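Local coordinates for protein GphF Dehydratase 1 (Archangium violaceum, PDB 6MBH) that probably dehydrates intermediates on the gephyronic acid polyketide synthase, here as a double variant that has lost enoyl-isomerase activity, at residues A[234-239]-A[272-277]; A[204-209]-A[242-247]; A[142-147]-A[178-183]. One frame throughout, in Å; residues are numbered along the deposited sequence. Where two conformers were deposited one is given.

Contact 1. Residues A[234-239]-A[272-277]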
loop_
_atom_site.group_PDB
_atom_site.type_symbol
_atom_site.label_atom_id
_atom_site.label_comp_id
_atom_site.label_asym_id
_atom_site.label_seq_id
_atom_site.Cartn_x
_atom_site.Cartn_y
_atom_site.Cartn_z
ATOM N N LEU A 234 7.008 10.178 0.936
ATOM C CA LEU A 234 8.124 9.238 0.823
ATOM C C LEU A 234 9.436 9.986 0.629
ATOM O O LEU A 234 9.600 10.712 -0.350
ATOM C CB LEU A 234 7.924 8.308 -0.363
ATOM C CG LEU A 234 8.968 7.194 -0.497
ATOM C CD1 LEU A 234 8.820 6.152 0.652
ATOM C CD2 LEU A 234 8.804 6.445 -1.820
ATOM N N ARG A 235 10.366 9.794 1.567
ATOM C CA ARG A 235 11.652 10.536 1.580
ATOM C C ARG A 235 12.824 9.732 1.030
ATOM O O ARG A 235 13.852 10.339 0.809
ATOM C CB ARG A 235 12.015 10.950 3.003
ATOM C CG ARG A 235 10.975 11.843 3.644
ATOM C CD ARG A 235 11.344 12.343 5.010
ATOM N NE ARG A 235 10.216 13.091 5.501
ATOM C CZ ARG A 235 10.242 14.348 5.895
ATOM N NH1 ARG A 235 11.386 14.971 6.084
ATOM N NH2 ARG A 235 9.113 14.987 6.099
ATOM N N ALA A 236 12.694 8.420 0.910
ATOM C CA ALA A 236 13.779 7.573 0.384
ATOM C C ALA A 236 13.129 6.478 -0.455
ATOM O O ALA A 236 12.079 6.035 -0.058
ATOM C CB ALA A 236 14.557 6.995 1.520
ATOM N N ARG A 237 13.798 6.010 -1.505
ATOM C CA ARG A 237 13.164 5.020 -2.404
ATOM C C ARG A 237 13.857 3.665 -2.391
ATOM O O ARG A 237 15.019 3.585 -2.048
ATOM C CB ARG A 237 13.262 5.443 -3.871
ATOM C CG ARG A 237 13.333 6.936 -4.110
ATOM C CD ARG A 237 12.029 7.627 -3.860
ATOM N NE ARG A 237 12.150 9.010 -4.274
ATOM C CZ ARG A 237 12.144 9.426 -5.517
ATOM N NH1 ARG A 237 12.218 10.719 -5.772
ATOM N NH2 ARG A 237 12.061 8.551 -6.498
ATOM N N GLY A 238 13.101 2.650 -2.785
ATOM C CA GLY A 238 13.598 1.277 -2.933
ATOM C C GLY A 238 14.078 0.638 -1.649
ATOM O O GLY A 238 14.830 -0.300 -1.744
ATOM N N VAL A 239 13.501 1.015 -0.505
ATOM C CA VAL A 239 13.922 0.393 0.750
ATOM C C VAL A 239 13.378 -1.037 0.816
ATOM O O VAL A 239 12.397 -1.395 0.143
ATOM C CB VAL A 239 13.485 1.200 1.998
ATOM C CG1 VAL A 239 13.923 2.657 1.878
ATOM C CG2 VAL A 239 11.973 1.061 2.291
ATOM N N ARG A 272 16.604 7.136 10.165
ATOM C CA ARG A 272 16.209 8.299 9.368
ATOM C C ARG A 272 14.780 8.038 8.873
ATOM O O ARG A 272 14.464 6.932 8.490
ATOM C CB ARG A 272 17.151 8.458 8.188
ATOM C CG ARG A 272 17.115 9.755 7.477
ATOM C CD ARG A 272 18.184 9.788 6.348
ATOM N NE ARG A 272 19.442 9.070 6.622
ATOM C CZ ARG A 272 20.652 9.617 6.577
ATOM N NH1 ARG A 272 20.807 10.933 6.320
ATOM N NH2 ARG A 272 21.737 8.859 6.791
ATOM N N LEU A 273 13.937 9.057 8.872
ATOM C CA LEU A 273 12.565 8.842 8.411
ATOM C C LEU A 273 12.520 8.552 6.904
ATOM O O LEU A 273 13.136 9.297 6.124
ATOM C CB LEU A 273 11.756 10.099 8.735
ATOM C CG LEU A 273 10.270 10.142 8.398
ATOM C CD1 LEU A 273 9.444 9.110 9.172
ATOM C CD2 LEU A 273 9.741 11.586 8.678
ATOM N N VAL A 274 11.783 7.491 6.505
ATOM C CA VAL A 274 11.648 7.067 5.103
ATOM C C VAL A 274 10.283 7.453 4.555
ATOM O O VAL A 274 10.157 7.902 3.403
ATOM C CB VAL A 274 11.866 5.531 5.010
ATOM C CG1 VAL A 274 11.366 4.970 3.672
ATOM C CG2 VAL A 274 13.408 5.257 5.132
ATOM N N ALA A 275 9.253 7.288 5.380
ATOM C CA ALA A 275 7.910 7.540 4.885
ATOM C C ALA A 275 6.983 7.865 6.040
ATOM O O ALA A 275 7.139 7.353 7.173
ATOM C CB ALA A 275 7.355 6.341 4.111
ATOM N N SER A 276 5.954 8.648 5.723
ATOM C CA SER A 276 4.916 8.883 6.725
ATOM C C SER A 276 3.556 8.645 6.078
ATOM O O SER A 276 3.366 8.978 4.905
ATOM C CB SER A 276 5.038 10.289 7.320
ATOM O OG SER A 276 4.911 11.242 6.298
ATOM N N VAL A 277 2.625 8.049 6.823
ATOM C CA VAL A 277 1.245 7.813 6.376
ATOM C C VAL A 277 0.332 8.468 7.401
ATOM O O VAL A 277 0.356 8.077 8.576
ATOM C CB VAL A 277 0.917 6.305 6.269
ATOM C CG1 VAL A 277 -0.543 6.101 5.833
ATOM C CG2 VAL A 277 1.889 5.669 5.269
HETATM O O HOH W 1 8.029 11.082 5.384
#
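Val274 and Arg235 meet at the start of a hotdog-fold strand, where a classic beta bulge sets Val274 and Ala275 together against Leu266 of strand 259-267. On the other flank strand 224-234 ends: Leu234 and Ala275 form an antiparallel, non-hydrogen-bonded pair. One step on, Arg235 N donates to Val274 O at 2.6 Å, a short and nearly straight bond (170° at the hydrogen), with the donor tilted 26° from the carbonyl plane. Val274 O also lies 3.5 Å from Leu234 CD1, whose neighbour on the sheet face is Ala275 CB at 3.8 Å.

Beyond this bond the chain from Ala236 to Val239 curls round the Val274 side chain. Val274 CG1 is anti to the backbone N (chi1 164°); in the conformer described, Val239 CG1 comes tip to tip with Val274 CG1 at 3.9 Å. Val274 CG2 is 4.2 Å from Ala236 CB, so the two valine methyls meet Val239 and Ala236 separately.

Arg235 runs extended from CG to NE and passes over Leu273, whose CD2 lies against one face of the guanidinium. The charge itself goes to Asp136 through NH1 and to Glu233 through NH2. That leaves the third nitrogen, Arg235 NE, to donate in the guanidinium plane to a water at 3.0 Å, which also hydrogen-bonds Ser276 OG at 3.3 Å.

Contact 2. Residues A[204-209]-A[242-247]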
loop_
_atom_site.group_PDB
_atom_site.type_symbol
_atom_site.label_atom_id
_atom_site.label_comp_id
_atom_site.label_asym_id
_atom_site.label_seq_id
_atom_site.Cartn_x
_atom_site.Cartn_y
_atom_site.Cartn_z
ATOM N N ASP A 204 2.515 -2.996 2.867
ATOM C CA ASP A 204 1.476 -3.869 3.387
ATOM C C ASP A 204 1.888 -4.424 4.735
ATOM O O ASP A 204 1.063 -4.605 5.618
ATOM C CB ASP A 204 1.226 -5.047 2.427
ATOM C CG ASP A 204 0.330 -6.122 3.060
ATOM O OD1 ASP A 204 -0.903 -5.869 3.114
ATOM O OD2 ASP A 204 0.878 -7.184 3.481
ATOM N N ALA A 205 3.166 -4.809 4.889
ATOM C CA ALA A 205 3.608 -5.324 6.193
ATOM C C ALA A 205 3.438 -4.291 7.312
ATOM O O ALA A 205 3.090 -4.650 8.448
ATOM C CB ALA A 205 5.078 -5.755 6.096
ATOM N N CYS A 206 3.718 -3.016 7.007
ATOM C CA CYS A 206 3.445 -1.947 7.971
ATOM C C CYS A 206 1.960 -1.852 8.288
ATOM O O CYS A 206 1.567 -1.687 9.440
ATOM C CB CYS A 206 3.949 -0.590 7.427
ATOM S SG CYS A 206 5.731 -0.612 7.217
ATOM N N PHE A 207 1.109 -1.989 7.284
ATOM C CA PHE A 207 -0.314 -1.931 7.586
ATOM C C PHE A 207 -0.755 -3.160 8.393
ATOM O O PHE A 207 -1.630 -3.069 9.273
ATOM C CB PHE A 207 -1.150 -1.863 6.297
ATOM C CG PHE A 207 -1.062 -0.541 5.537
ATOM C CD1 PHE A 207 -0.321 0.548 5.984
ATOM C CD2 PHE A 207 -1.783 -0.436 4.356
ATOM C CE1 PHE A 207 -0.277 1.742 5.215
ATOM C CE2 PHE A 207 -1.763 0.767 3.570
ATOM C CZ PHE A 207 -0.981 1.814 4.003
ATOM N N GLN A 208 -0.111 -4.309 8.152
ATOM C CA GLN A 208 -0.420 -5.494 8.949
ATOM C C GLN A 208 -0.034 -5.325 10.419
ATOM O O GLN A 208 -0.611 -5.980 11.285
ATOM C CB GLN A 208 0.273 -6.735 8.345
ATOM C CG GLN A 208 -0.437 -7.252 7.030
ATOM C CD GLN A 208 -0.026 -8.687 6.746
ATOM O OE1 GLN A 208 -0.131 -9.550 7.620
ATOM N NE2 GLN A 208 0.465 -8.959 5.519
ATOM N N CYS A 209 0.967 -4.479 10.727
ATOM C CA CYS A 209 1.231 -4.164 12.139
ATOM C C CYS A 209 -0.003 -3.522 12.789
ATOM O O CYS A 209 -0.329 -3.793 13.956
ATOM C CB CYS A 209 2.414 -3.175 12.261
ATOM S SG CYS A 209 3.967 -4.023 11.840
ATOM N N VAL A 242 12.606 -1.750 7.264
ATOM C CA VAL A 242 12.310 -0.560 8.061
ATOM C C VAL A 242 11.960 -0.962 9.499
ATOM O O VAL A 242 11.526 -2.098 9.775
ATOM C CB VAL A 242 11.140 0.292 7.482
ATOM C CG1 VAL A 242 11.483 0.874 6.080
ATOM C CG2 VAL A 242 9.803 -0.538 7.371
ATOM N N ARG A 243 11.987 0.047 10.381
ATOM C CA ARG A 243 11.300 -0.021 11.656
ATOM C C ARG A 243 10.171 0.988 11.590
ATOM O O ARG A 243 10.364 2.094 11.090
ATOM C CB ARG A 243 12.236 0.282 12.847
ATOM C CG ARG A 243 13.254 -0.858 13.059
ATOM C CD ARG A 243 14.036 -0.725 14.412
ATOM N NE ARG A 243 15.251 -1.541 14.380
ATOM C CZ ARG A 243 15.322 -2.805 14.803
ATOM N NH1 ARG A 243 14.253 -3.407 15.301
ATOM N NH2 ARG A 243 16.469 -3.470 14.727
ATOM N N VAL A 244 8.973 0.573 11.991
ATOM C CA VAL A 244 7.783 1.400 11.797
ATOM C C VAL A 244 7.156 1.734 13.144
ATOM O O VAL A 244 6.983 0.862 14.005
ATOM C CB VAL A 244 6.767 0.698 10.861
ATOM C CG1 VAL A 244 6.444 -0.714 11.328
ATOM C CG2 VAL A 244 5.487 1.524 10.737
ATOM N N HIS A 245 6.805 2.990 13.325
ATOM C CA HIS A 245 6.108 3.454 14.511
ATOM C C HIS A 245 4.670 3.683 14.087
ATOM O O HIS A 245 4.412 4.347 13.070
ATOM C CB HIS A 245 6.689 4.781 15.032
ATOM C CG HIS A 245 5.973 5.294 16.243
ATOM N ND1 HIS A 245 5.842 6.642 16.521
ATOM C CD2 HIS A 245 5.442 4.639 17.305
ATOM C CE1 HIS A 245 5.206 6.787 17.678
ATOM N NE2 HIS A 245 4.944 5.589 18.169
ATOM N N LEU A 246 3.731 3.102 14.807
ATOM C CA LEU A 246 2.336 3.260 14.380
ATOM C C LEU A 246 1.458 3.627 15.567
ATOM O O LEU A 246 1.768 3.273 16.632
ATOM C CB LEU A 246 1.837 1.962 13.747
ATOM C CG LEU A 246 2.095 0.712 14.559
ATOM C CD1 LEU A 246 0.938 -0.243 14.471
ATOM C CD2 LEU A 246 3.385 0.044 14.121
ATOM N N ARG A 247 0.352 4.289 15.268
ATOM C CA ARG A 247 -0.570 4.686 16.330
ATOM C C ARG A 247 -1.992 4.478 15.832
ATOM O O ARG A 247 -2.378 5.025 14.776
ATOM C CB ARG A 247 -0.349 6.141 16.757
ATOM C CG ARG A 247 -1.317 6.607 17.799
ATOM C CD ARG A 247 -1.098 8.061 18.091
ATOM N NE ARG A 247 0.114 8.260 18.902
ATOM C CZ ARG A 247 1.298 8.695 18.451
ATOM N NH1 ARG A 247 1.482 9.001 17.164
ATOM N NH2 ARG A 247 2.307 8.820 19.300
#
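Cys206 and Cys209, one helical turn apart, pack against three strand residues that point the same way, Val242, Val244 and Leu246: Cys206 through its sulfur, Cys209 through sulfur and CB. Cys206 SG sits between the first two, 4.1 Å from Val242 CG2 and 4.0 Å from Val244 CB. Cys209 SG touches Val244 CG1 at 4.2 Å, and Cys209 CB rests on Leu246 CD2 at 3.8 Å. The other leucine methyl, Leu246 CD1, reaches past the side chain to Cys209 C, also 3.8 Å away. Both sulfurs lie anti to their own carbonyl carbons (chi1 -63° and -71°), beside the backbone N, where Cys206 SG meets both valines and Cys209 SG meets Val244.

This is helix 200-214 lying on a hotdog sheet, the two segments crossing at -42° with axes 9.3 Å apart. Strand 241-248 is held in place by backbone bonds to Gly181 and Ala179, and Leu264 and Leu266 of strand 259-267 pack on Cys206 as well. On a side of the helix turned from the strand, Gln208 NE2 donates to Asp204 OD2 at 2.7 Å, on the syn side of the carboxylate; Tyr162 bonds Asp204 OD1, and Tyr154 bonds Gln208 OE1.

No hydrogen bond joins helix to strand, and the two sulfurs, Cys206 SG and Cys209 SG, stand 6.0 Å apart, too far for a disulfide. The interface therefore rests on buried van der Waals contact, with the polar work kept to another side of the helix.

Contact 3. Residues A[142-147]-A[178-183]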
loop_
_atom_site.group_PDB
_atom_site.type_symbol
_atom_site.label_atom_id
_atom_site.label_comp_id
_atom_site.label_asym_id
_atom_site.label_seq_id
_atom_site.Cartn_x
_atom_site.Cartn_y
_atom_site.Cartn_z
ATOM N N PRO A 142 11.291 6.527 17.735
ATOM C CA PRO A 142 11.046 6.687 19.183
ATOM C C PRO A 142 11.255 5.363 19.907
ATOM O O PRO A 142 11.108 4.282 19.323
ATOM C CB PRO A 142 9.577 7.138 19.254
ATOM C CG PRO A 142 9.153 7.483 17.836
ATOM C CD PRO A 142 10.070 6.680 16.923
ATOM N N ARG A 143 11.578 5.465 21.199
ATOM C CA ARG A 143 11.691 4.280 22.028
ATOM C C ARG A 143 10.295 3.875 22.458
ATOM O O ARG A 143 9.483 4.742 22.801
ATOM C CB ARG A 143 12.537 4.535 23.284
ATOM C CG ARG A 143 12.689 3.251 24.119
ATOM C CD ARG A 143 13.388 3.474 25.461
ATOM N NE ARG A 143 14.828 3.497 25.325
ATOM C CZ ARG A 143 15.641 2.504 25.694
ATOM N NH1 ARG A 143 16.956 2.664 25.526
ATOM N NH2 ARG A 143 15.153 1.374 26.235
ATOM N N LEU A 144 10.061 2.561 22.529
ATOM C CA LEU A 144 8.806 2.039 23.054
ATOM C C LEU A 144 9.089 0.672 23.679
ATOM O O LEU A 144 9.208 -0.342 22.963
ATOM C CB LEU A 144 7.764 1.940 21.937
ATOM C CG LEU A 144 6.324 1.651 22.367
ATOM C CD1 LEU A 144 5.433 1.726 21.133
ATOM C CD2 LEU A 144 6.145 0.241 22.854
ATOM N N ASP A 145 9.129 0.636 24.996
ATOM C CA ASP A 145 9.224 -0.623 25.716
ATOM C C ASP A 145 7.822 -1.057 26.135
ATOM O O ASP A 145 7.128 -0.336 26.853
ATOM C CB ASP A 145 10.166 -0.489 26.902
ATOM C CG ASP A 145 11.623 -0.325 26.440
ATOM O OD1 ASP A 145 12.125 -1.178 25.653
ATOM O OD2 ASP A 145 12.235 0.687 26.787
ATOM N N GLY A 146 7.390 -2.211 25.652
ATOM C CA GLY A 146 6.030 -2.661 25.878
ATOM C C GLY A 146 5.959 -4.160 25.845
ATOM O O GLY A 146 6.823 -4.851 26.402
ATOM N N GLU A 147 4.896 -4.676 25.267
ATOM C CA GLU A 147 4.666 -6.101 25.251
ATOM C C GLU A 147 4.840 -6.551 23.818
ATOM O O GLU A 147 4.316 -5.901 22.911
ATOM C CB GLU A 147 3.262 -6.454 25.766
ATOM C CG GLU A 147 2.837 -5.716 27.035
ATOM C CD GLU A 147 2.017 -4.452 26.754
ATOM O OE1 GLU A 147 0.949 -4.578 26.103
ATOM O OE2 GLU A 147 2.440 -3.342 27.187
ATOM N N GLU A 178 -0.138 2.261 20.669
ATOM C CA GLU A 178 1.052 2.587 19.881
ATOM C C GLU A 178 1.912 1.340 19.780
ATOM O O GLU A 178 1.881 0.490 20.667
ATOM C CB GLU A 178 1.891 3.707 20.536
ATOM C CG GLU A 178 1.302 5.042 20.348
ATOM C CD GLU A 178 2.204 6.155 20.897
ATOM O OE1 GLU A 178 3.471 6.003 20.934
ATOM O OE2 GLU A 178 1.597 7.188 21.283
ATOM N N ALA A 179 2.722 1.266 18.731
ATOM C CA ALA A 179 3.579 0.096 18.572
ATOM C C ALA A 179 4.768 0.446 17.697
ATOM O O ALA A 179 4.748 1.415 16.913
ATOM C CB ALA A 179 2.809 -1.093 17.949
ATOM N N ILE A 180 5.806 -0.376 17.816
ATOM C CA ILE A 180 6.938 -0.335 16.904
ATOM C C ILE A 180 7.128 -1.717 16.314
ATOM O O ILE A 180 7.237 -2.701 17.060
ATOM C CB ILE A 180 8.235 0.078 17.624
ATOM C CG1 ILE A 180 8.085 1.415 18.356
ATOM C CG2 ILE A 180 9.344 0.129 16.580
ATOM C CD1 ILE A 180 8.574 2.551 17.593
ATOM N N GLY A 181 7.178 -1.798 14.989
ATOM C CA GLY A 181 7.383 -3.048 14.275
ATOM C C GLY A 181 8.723 -3.016 13.539
ATOM O O GLY A 181 9.301 -1.946 13.291
ATOM N N HIS A 182 9.270 -4.194 13.257
ATOM C CA HIS A 182 10.457 -4.341 12.421
ATOM C C HIS A 182 10.004 -5.175 11.232
ATOM O O HIS A 182 9.424 -6.248 11.432
ATOM C CB HIS A 182 11.535 -5.087 13.198
ATOM C CG HIS A 182 12.762 -5.375 12.393
ATOM N ND1 HIS A 182 13.674 -6.344 12.748
ATOM C CD2 HIS A 182 13.241 -4.793 11.270
ATOM C CE1 HIS A 182 14.642 -6.385 11.836
ATOM N NE2 HIS A 182 14.422 -5.426 10.953
ATOM N N VAL A 183 10.099 -4.617 10.035
ATOM C CA VAL A 183 9.611 -5.227 8.804
ATOM C C VAL A 183 10.818 -5.442 7.891
ATOM O O VAL A 183 11.630 -4.529 7.730
ATOM C CB VAL A 183 8.567 -4.304 8.159
ATOM C CG1 VAL A 183 8.362 -4.726 6.712
ATOM C CG2 VAL A 183 7.241 -4.411 8.985
#
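A small apolar surface contact, carried by Leu144, Ile180 and Pro142, lays an irregular connecting segment across the start of strand 178-184. No hydrogen bond passes between the two segments. Leu144 does most of the touching: its CB meets Ile180 CG1 at 3.6 Å, and its CD1 reaches the strand backbone, 3.6 Å from Ala179 CA. With CG anti to the backbone N (chi1 -169°) and CD1 extended beyond it (chi2 175°), Leu144 is stretched out, which lets CD1 land on the main chain and on Glu178 CB, 4.1 Å away. Ile180 fills the next place along. Ile180 CD1 meets the loop backbone, 3.5 Å from Pro142 O, and approaches the ring at Pro142 CD more loosely, at 4.4 Å.

The strand belongs to a hotdog fold, in which a sheet wraps round a helix, and its two faces are used differently. Ala179 turns its methyl away from the loop, onto Leu213 of helix 200-214 on the inner side, whereas Glu178 and Ile180 point outward to the connecting segment. Leu141 and the side chain of His245 also touch Ile180.

Glu178 offers CB and its backbone O to Leu144; its carboxylate is taken up by the neighbouring strand, OE2 by Arg247 and OE1 by His245. Farther along, Gly146 N bonds Glu173, and Glu147 joins the backbone of Arg174, so the loop runs into the sheet as an edge strand. On its outer side Arg143 NH2 donates to Asp145 OD2 at 3.0 Å in a salt bridge, nearly straight at 169°, lying in the guanidinium plane and using the syn lone pair of the carboxylate oxygen.

Overall arrangement
All three contacts lie in the second of the chain's two hotdog regions and reach one run of antiparallel strands, 273-284, 259-267, 241-248 and 178-184. Contact 3 closes before the other two open; contacts 1 and 2 then cross along the chain, their segments alternating in the order 204-209, 234-239, 242-247, 272-277. The centres of contacts 2 and 3 are 10 Å apart, and the contacts touch through the paired strands 241-248 and 178-184, with Val183 packing on Ala205. Contact 1 lies about 12 Å from contact 2 and 18 Å from contact 3, centre to centre. Contact 2 packs the helix on the sheet, contact 3 the connecting loop on its outer face, and contact 1 joins a strand end to the next strand.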